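Local atomic coordinates of DUF1896 domain-containing protein (PDB entry 2APL), a protein that is of unknown function but belongs to the DUF1896 family and folds as an all-helical single chain in Porphyromonas gingivalis. Residues F12-K15 with L16-Y19; E22-P25 with E26-G29. All blocks are in the same frame, centred on the assembly; numbering follows the deposited sequence.

Interaction 1 of 2, residues F12-K15 with L16-Y19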
loop_
_atom_site.group_PDB
_atom_site.type_symbol
_atom_site.label_atom_id
_atom_site.label_comp_id
_atom_site.label_asym_id
_atom_site.label_seq_id
_atom_site.Cartn_x
_atom_site.Cartn_y
_atom_site.Cartn_z
ATOM N N PHE A 12 -8.443 -13.732 7.430
ATOM C CA PHE A 12 -8.303 -12.795 6.313
ATOM C C PHE A 12 -8.347 -11.359 6.838
ATOM O O PHE A 12 -7.578 -10.531 6.378
ATOM C CB PHE A 12 -9.399 -13.000 5.249
ATOM C CG PHE A 12 -9.313 -14.342 4.565
ATOM C CD1 PHE A 12 -8.091 -14.775 4.005
ATOM C CD2 PHE A 12 -10.449 -15.182 4.479
ATOM C CE1 PHE A 12 -8.007 -16.034 3.370
ATOM C CE2 PHE A 12 -10.371 -16.458 3.877
ATOM C CZ PHE A 12 -9.160 -16.883 3.327
ATOM N N ARG A 13 -9.270 -11.060 7.748
ATOM C CA ARG A 13 -9.294 -9.728 8.369
ATOM C C ARG A 13 -7.965 -9.312 9.035
ATOM O O ARG A 13 -7.471 -8.229 8.767
ATOM C CB ARG A 13 -10.460 -9.549 9.352
ATOM C CG ARG A 13 -10.503 -8.086 9.899
ATOM C CD ARG A 13 -11.786 -7.776 10.714
ATOM N NE ARG A 13 -11.790 -6.340 10.966
ATOM C CZ ARG A 13 -12.733 -5.514 10.529
ATOM N NH1 ARG A 13 -13.788 -6.003 9.890
ATOM N NH2 ARG A 13 -12.637 -4.205 10.776
ATOM N N LEU A 14 -7.386 -10.180 9.862
ATOM C CA LEU A 14 -6.109 -9.915 10.483
ATOM C C LEU A 14 -4.990 -9.668 9.438
ATOM O O LEU A 14 -4.237 -8.718 9.572
ATOM C CB LEU A 14 -5.705 -11.023 11.471
ATOM C CG LEU A 14 -4.488 -10.661 12.327
ATOM C CD1 LEU A 14 -4.665 -9.325 13.062
ATOM C CD2 LEU A 14 -4.129 -11.796 13.286
ATOM N N LYS A 15 -4.907 -10.515 8.410
ATOM C CA LYS A 15 -3.895 -10.343 7.369
ATOM C C LYS A 15 -4.022 -8.968 6.689
ATOM O O LYS A 15 -3.012 -8.345 6.345
ATOM C CB LYS A 15 -4.041 -11.426 6.294
ATOM C CG LYS A 15 -3.593 -12.840 6.740
ATOM C CD LYS A 15 -3.769 -13.848 5.567
ATOM C CE LYS A 15 -2.772 -13.608 4.452
ATOM N NZ LYS A 15 -2.973 -14.666 3.451
ATOM N N LEU A 16 -5.267 -8.528 6.454
ATOM C CA LEU A 16 -5.505 -7.294 5.698
ATOM C C LEU A 16 -5.233 -6.126 6.633
ATOM O O LEU A 16 -4.606 -5.126 6.244
ATOM C CB LEU A 16 -6.983 -7.191 5.222
ATOM C CG LEU A 16 -7.392 -5.904 4.462
ATOM C CD1 LEU A 16 -6.457 -5.593 3.249
ATOM C CD2 LEU A 16 -8.853 -6.020 3.982
ATOM N N GLU A 17 -5.653 -6.254 7.889
ATOM C CA GLU A 17 -5.341 -5.159 8.850
ATOM C C GLU A 17 -3.844 -4.924 8.956
ATOM O O GLU A 17 -3.354 -3.778 8.891
ATOM C CB GLU A 17 -5.973 -5.409 10.198
ATOM C CG GLU A 17 -7.512 -5.174 10.194
ATOM C CD GLU A 17 -8.072 -5.458 11.557
ATOM O OE1 GLU A 17 -7.285 -5.818 12.449
ATOM O OE2 GLU A 17 -9.262 -5.314 11.767
ATOM N N THR A 18 -3.103 -6.000 9.099
ATOM C CA THR A 18 -1.639 -5.921 9.208
ATOM C C THR A 18 -1.006 -5.279 7.930
ATOM O O THR A 18 -0.167 -4.409 8.007
ATOM C CB THR A 18 -1.090 -7.297 9.527
ATOM O OG1 THR A 18 -1.633 -7.725 10.800
ATOM C CG2 THR A 18 0.477 -7.290 9.590
ATOM N N TYR A 19 -1.450 -5.745 6.778
ATOM C CA TYR A 19 -0.937 -5.299 5.503
ATOM C C TYR A 19 -1.194 -3.800 5.325
ATOM O O TYR A 19 -0.301 -3.076 4.909
ATOM C CB TYR A 19 -1.611 -6.105 4.370
ATOM C CG TYR A 19 -0.994 -5.789 3.014
ATOM C CD1 TYR A 19 0.162 -6.412 2.639
ATOM C CD2 TYR A 19 -1.603 -4.874 2.100
ATOM C CE1 TYR A 19 0.774 -6.155 1.429
ATOM C CE2 TYR A 19 -1.005 -4.629 0.828
ATOM C CZ TYR A 19 0.211 -5.259 0.532
ATOM O OH TYR A 19 0.888 -5.117 -0.672
#

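Interaction 2 of 2, residues E22-P25 with E26-G29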
loop_
_atom_site.group_PDB
_atom_site.type_symbol
_atom_site.label_atom_id
_atom_site.label_comp_id
_atom_site.label_asym_id
_atom_site.label_seq_id
_atom_site.Cartn_x
_atom_site.Cartn_y
_atom_site.Cartn_z
ATOM N N GLU A 22 0.890 -1.670 7.609
ATOM C CA GLU A 22 2.301 -1.498 7.194
ATOM C C GLU A 22 2.475 -0.628 5.941
ATOM O O GLU A 22 3.428 0.107 5.842
ATOM C CB GLU A 22 2.962 -2.866 6.935
ATOM C CG GLU A 22 3.048 -3.758 8.193
ATOM C CD GLU A 22 3.458 -5.225 7.882
ATOM O OE1 GLU A 22 3.097 -5.744 6.784
ATOM O OE2 GLU A 22 4.120 -5.860 8.752
ATOM N N HIS A 23 1.548 -0.736 5.000
ATOM C CA HIS A 23 1.786 -0.310 3.616
ATOM C C HIS A 23 0.835 0.819 3.181
ATOM O O HIS A 23 1.097 1.523 2.205
ATOM C CB HIS A 23 1.586 -1.504 2.654
ATOM C CG HIS A 23 2.589 -2.604 2.840
ATOM N ND1 HIS A 23 3.929 -2.451 2.541
ATOM C CD2 HIS A 23 2.458 -3.855 3.351
ATOM C CE1 HIS A 23 4.571 -3.572 2.827
ATOM N NE2 HIS A 23 3.705 -4.435 3.327
ATOM N N PHE A 24 -0.310 0.915 3.863
ATOM C CA PHE A 24 -1.321 1.944 3.570
ATOM C C PHE A 24 -1.875 2.501 4.877
ATOM O O PHE A 24 -3.095 2.389 5.138
ATOM C CB PHE A 24 -2.450 1.343 2.748
ATOM C CG PHE A 24 -2.015 0.814 1.422
ATOM C CD1 PHE A 24 -2.106 1.610 0.267
ATOM C CD2 PHE A 24 -1.548 -0.491 1.306
ATOM C CE1 PHE A 24 -1.725 1.124 -0.969
ATOM C CE2 PHE A 24 -1.187 -1.001 0.020
ATOM C CZ PHE A 24 -1.281 -0.201 -1.102
ATOM N N PRO A 25 -0.974 3.055 5.738
ATOM C CA PRO A 25 -1.431 3.459 7.071
ATOM C C PRO A 25 -2.618 4.406 6.966
ATOM O O PRO A 25 -3.471 4.389 7.833
ATOM C CB PRO A 25 -0.209 4.127 7.709
ATOM C CG PRO A 25 0.766 4.402 6.544
ATOM C CD PRO A 25 0.474 3.302 5.553
ATOM N N GLU A 26 -2.681 5.178 5.898
ATOM C CA GLU A 26 -3.775 6.121 5.690
ATOM C C GLU A 26 -5.140 5.479 5.489
ATOM O O GLU A 26 -6.181 6.123 5.747
ATOM C CB GLU A 26 -3.464 7.095 4.514
ATOM C CG GLU A 26 -3.395 6.451 3.097
ATOM C CD GLU A 26 -2.074 5.679 2.808
ATOM O OE1 GLU A 26 -1.132 5.715 3.656
ATOM O OE2 GLU A 26 -2.002 5.024 1.733
HETATM N N MSE A 27 -5.135 4.227 5.014
HETATM C CA MSE A 27 -6.351 3.410 4.849
HETATM C C MSE A 27 -6.608 2.443 5.989
HETATM O O MSE A 27 -7.673 1.860 6.060
HETATM C CB MSE A 27 -6.248 2.583 3.552
HETATM C CG MSE A 27 -6.026 3.458 2.291
HETATM SE SE MSE A 27 -5.784 2.162 0.786
HETATM C CE MSE A 27 -6.322 3.368 -0.546
ATOM N N SER A 28 -5.640 2.304 6.904
ATOM C CA SER A 28 -5.669 1.238 7.897
ATOM C C SER A 28 -6.766 1.358 8.971
ATOM O O SER A 28 -7.004 0.406 9.739
ATOM C CB SER A 28 -4.293 1.064 8.568
ATOM O OG SER A 28 -3.964 2.195 9.359
ATOM N N GLY A 29 -7.421 2.504 9.048
ATOM C CA GLY A 29 -8.563 2.614 9.947
ATOM C C GLY A 29 -9.874 2.603 9.212
ATOM O O GLY A 29 -10.932 2.868 9.824
HETATM O O HOH W 1 0.088 4.099 0.472
#

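Interaction 1 of 2, residues F12-K15 with L16-Y19
Arg13 lays its CG and NE against the carboxylate of Glu17, one turn further along helix 3-23, in an i to i+4 salt bridge. The chain of Arg13 runs extended from CG to NE, with CG anti to the backbone N (chi1 -176°), which brings NE to 2.8 Å from Glu17 OE2. That oxygen sits at the guanidinium edge, close to its plane, and is approached on its anti side, somewhat out of the carboxylate plane. The two planes stand at 88°, and with Arg13 NH2 3.7 Å from Glu17 OE2 the pairing rests on the single NE–OE2 bond. The terminal nitrogens are engaged elsewhere: NH1 bonds Thr35 OG1 and NH2 bonds Asn31 OD1, tying this turn to the start of helix 31-51. Closer to the backbone, Glu17 CG lies 3.4 Å from Arg13 O, the same carbonyl that accepts from Glu17 N at 2.8 Å in a regular helical bond.

The other faces of the helix look toward different neighbours. Phe12 and Leu16 are buried, both touching helix 31-51, while Lys15 reaches Ser63 OG with its NZ and Tyr19 OH bonds Leu70 O. On the exposed face, Thr18 N bonds Leu14 O at 3.0 Å, and Thr18 OG1 also stands 3.0 Å from Leu14 O, its CB lying 3.5 Å from that oxygen.

Interaction 2 of 2, residues E22-P25 with E26-G29
Phe24 meets the turn that follows helix 3-23 through its CB and one side of its ring. CB lies 3.8 Å from Glu26 OE2 and 4.0 Å from Met27 SE; CG comes next, near the same selenium; CD1 touches both, 3.7 Å from Glu26 OE2 and 3.8 Å from SE. Further out, CE2 reaches the Tyr19 ring, and the side chain also packs on Leu70. Met27, a selenomethionine, runs alongside in the same direction, and its SE stands 4.6 Å from the ring centroid at 46° to the normal, an oblique Met-aromatic contact. Glu26 OE2 comes instead to the ring edge, near its plane, while OE1 lies 3.5 Å from Pro25 CD: CG takes the crowded position between backbone N and carbonyl carbon (chi1 67°), and a bend at chi2 folds the acid back over Phe24 CA.

The backbone closes the turn. Phe24 O accepts from Met27 N, and Pro25 O takes both Ser28 N and Ser28 OG, the hydroxyl at 2.7 Å. A water donates to Glu26 OE2 and to His23 O, joining the acid to the helix end. An oxygen at the ring's edge faces its weakly positive C-H rim, so the acid and the aromatic are probably compatible neighbours here.

How the interactions relate
Both interactions involve helix 3-23: interaction 1 occupies its middle, interaction 2 its C-terminal end and the loop leading to helix 31-51. Interaction 1 is partly buried, with Phe12 and Leu16 turned into the fold, and follows regular i to i+4 helical bonding with an added salt bridge. Interaction 2 is a surface contact around one buried ring, where helical bonding gives way to turn bonds, a selenium-aromatic contact and a water. Their centres are 11 Å apart, yet they touch directly, Tyr19 CE2 packing 3.7 Å from Phe24 CE2. The two acids differ accordingly: Glu17 pairs with an arginine, Glu26 with a water and a ring edge.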